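Local coordinates for beta-hexosaminidase (PDB 6JTJ), which probably cleaves terminal beta-1,4-linked N-acetylglucosamine from peptide-linked peptidoglycan fragments during cell-wall recycling, at residues M369-Q372 against A373-F377. Numbering follows the deposited sequence.
Sequences MGFQ and AAQAF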
ATOM      1  N   MET C 369      16.777 -33.303   8.949  1.00 38.32           N
ATOM      2  CA  MET C 369      15.479 -33.382   9.589  1.00 41.93           C
ATOM      3  C   MET C 369      15.159 -32.120  10.373  1.00 40.73           C
ATOM      4  O   MET C 369      14.005 -31.723  10.449  1.00 41.34           O
ATOM      5  CB  MET C 369      15.441 -34.564  10.561  1.00 41.28           C
ATOM      6  CG  MET C 369      14.091 -34.790  11.257  1.00 42.48           C
ATOM      7  SD  MET C 369      12.725 -35.108  10.089  1.00 42.37           S
ATOM      8  CE  MET C 369      11.304 -34.710  11.117  1.00 48.18           C
ATOM      9  N   GLY C 370      16.174 -31.557  11.026  1.00 44.26           N
ATOM     10  CA  GLY C 370      16.010 -30.331  11.818  1.00 43.91           C
ATOM     11  C   GLY C 370      15.453 -29.185  10.999  1.00 44.26           C
ATOM     12  O   GLY C 370      14.501 -28.505  11.412  1.00 44.96           O
ATOM     13  N   PHE C 371      16.036 -28.990   9.821  1.00 40.49           N
ATOM     14  CA  PHE C 371      15.567 -27.948   8.948  1.00 44.46           C
ATOM     15  C   PHE C 371      14.190 -28.253   8.354  1.00 44.67           C
ATOM     16  O   PHE C 371      13.334 -27.366   8.300  1.00 45.29           O
ATOM     17  CB  PHE C 371      16.529 -27.706   7.808  1.00 46.36           C
ATOM     18  CG  PHE C 371      16.104 -26.575   6.963  1.00 49.06           C
ATOM     19  CD1 PHE C 371      16.250 -25.247   7.423  1.00 51.71           C
ATOM     20  CD2 PHE C 371      15.471 -26.813   5.766  1.00 49.42           C
ATOM     21  CE1 PHE C 371      15.830 -24.191   6.656  1.00 50.42           C
ATOM     22  CE2 PHE C 371      15.049 -25.766   5.014  1.00 50.37           C
ATOM     23  CZ  PHE C 371      15.228 -24.459   5.445  1.00 51.10           C
ATOM     24  N   GLN C 372      13.965 -29.505   7.954  1.00 42.38           N
ATOM     25  CA  GLN C 372      12.652 -29.920   7.448  1.00 42.35           C
ATOM     26  C   GLN C 372      11.545 -29.723   8.487  1.00 39.46           C
ATOM     27  O   GLN C 372      10.428 -29.345   8.143  1.00 38.95           O
ATOM     28  CB  GLN C 372      12.668 -31.358   6.939  1.00 40.95           C
ATOM     29  CG  GLN C 372      13.361 -31.493   5.604  1.00 41.63           C
ATOM     30  CD  GLN C 372      13.484 -32.949   5.128  1.00 44.19           C
ATOM     31  OE1 GLN C 372      12.651 -33.460   4.385  1.00 41.22           O
ATOM     32  NE2 GLN C 372      14.525 -33.616   5.582  1.00 44.83           N
ATOM     33  N   ALA C 373      11.867 -29.937   9.756  1.00 36.55           N
ATOM     34  CA  ALA C 373      10.903 -29.674  10.831  1.00 33.82           C
ATOM     35  C   ALA C 373      10.612 -28.184  10.960  1.00 37.81           C
ATOM     36  O   ALA C 373       9.462 -27.774  11.211  1.00 38.97           O
ATOM     37  CB  ALA C 373      11.428 -30.218  12.142  1.00 33.17           C
ATOM     38  N   ALA C 374      11.663 -27.363  10.848  1.00 34.13           N
ATOM     39  CA  ALA C 374      11.476 -25.911  10.889  1.00 34.57           C
ATOM     40  C   ALA C 374      10.531 -25.491   9.774  1.00 30.56           C
ATOM     41  O   ALA C 374       9.612 -24.699  10.007  1.00 31.59           O
ATOM     42  CB  ALA C 374      12.826 -25.196  10.776  1.00 33.56           C
ATOM     43  N   GLN C 375      10.766 -26.022   8.579  1.00 31.84           N
ATOM     44  CA  GLN C 375       9.913 -25.749   7.446  1.00 34.67           C
ATOM     45  C   GLN C 375       8.452 -26.016   7.746  1.00 39.69           C
ATOM     46  O   GLN C 375       7.590 -25.155   7.519  1.00 41.57           O
ATOM     47  CB  GLN C 375      10.322 -26.573   6.235  1.00 36.12           C
ATOM     48  CG  GLN C 375      11.583 -26.111   5.555  1.00 35.96           C
ATOM     49  CD  GLN C 375      11.939 -27.021   4.402  1.00 37.01           C
ATOM     50  OE1 GLN C 375      12.088 -28.201   4.593  1.00 39.60           O
ATOM     51  NE2 GLN C 375      12.108 -26.476   3.222  1.00 37.86           N
ATOM     52  N   ALA C 376       8.168 -27.194   8.285  1.00 41.78           N
ATOM     53  CA  ALA C 376       6.786 -27.571   8.579  1.00 43.51           C
ATOM     54  C   ALA C 376       6.164 -26.685   9.665  1.00 40.47           C
ATOM     55  O   ALA C 376       4.975 -26.338   9.598  1.00 41.05           O
ATOM     56  CB  ALA C 376       6.702 -29.044   8.967  1.00 43.25           C
ATOM     57  N   PHE C 377       6.949 -26.328  10.674  1.00 39.61           N
ATOM     58  CA  PHE C 377       6.456 -25.409  11.706  1.00 39.69           C
ATOM     59  C   PHE C 377       6.065 -24.041  11.106  1.00 42.68           C
ATOM     60  O   PHE C 377       5.019 -23.467  11.432  1.00 43.52           O
ATOM     61  CB  PHE C 377       7.516 -25.207  12.783  1.00 39.70           C
ATOM     62  CG  PHE C 377       7.176 -24.107  13.777  1.00 39.77           C
ATOM     63  CD1 PHE C 377       6.261 -24.319  14.788  1.00 39.94           C
ATOM     64  CD2 PHE C 377       7.767 -22.853  13.680  1.00 39.02           C
ATOM     65  CE1 PHE C 377       5.958 -23.313  15.700  1.00 37.80           C
ATOM     66  CE2 PHE C 377       7.460 -21.832  14.584  1.00 39.37           C
ATOM     67  CZ  PHE C 377       6.553 -22.064  15.599  1.00 39.32           C
TER
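Phe371 and Gln375 meet one turn apart at the start of the C-terminal alpha-helix 369-382. The closest side-chain approach is from Phe371 CE2 to Gln375 CD, at 3.4 Å. The amide comes to the ring obliquely, with the two planes 39° apart. Gln375 NE2 lies 3.5 Å from the same Phe371 CE2. Phe371 has CG anti to its own backbone N (chi1 -176°), which swings the ring forward along the helix to the Gln375 side chain. Gln375 in turn is extended beyond CG, and its CG packs against both Phe371 CE2 and Phe371 O. Beyond the oxygen end of this amide, close to its plane, Gln375 OE1 sits 3.4 Å from Gln372 CA, with Gln372 CG a little further off.

Four successive i to i+4 backbone bonds run through this part of the helix, from Met369 O to Ala376 N. Of these, Gln375 N to Phe371 O is the straightest, with an N-H...O angle of 165°, and it ties together the two residues whose side chains touch.

Further out, this surface helix packs on helix 136-155 of the glycosyl hydrolase family 3 domain, away from the sugar-binding site. Phe371 is buried against Thr152, and Ala374 against Gln145 and Val149. Glu153 on the same helix accepts a hydrogen bond from Gln375 NE2, which helps fix the rotation of the amide beside the ring. At the outer surface, Ala373 CB lies 3.4 Å from Met369 O, the oxygen that accepts the Ala373 N-H at 2.9 Å from Ala373 N.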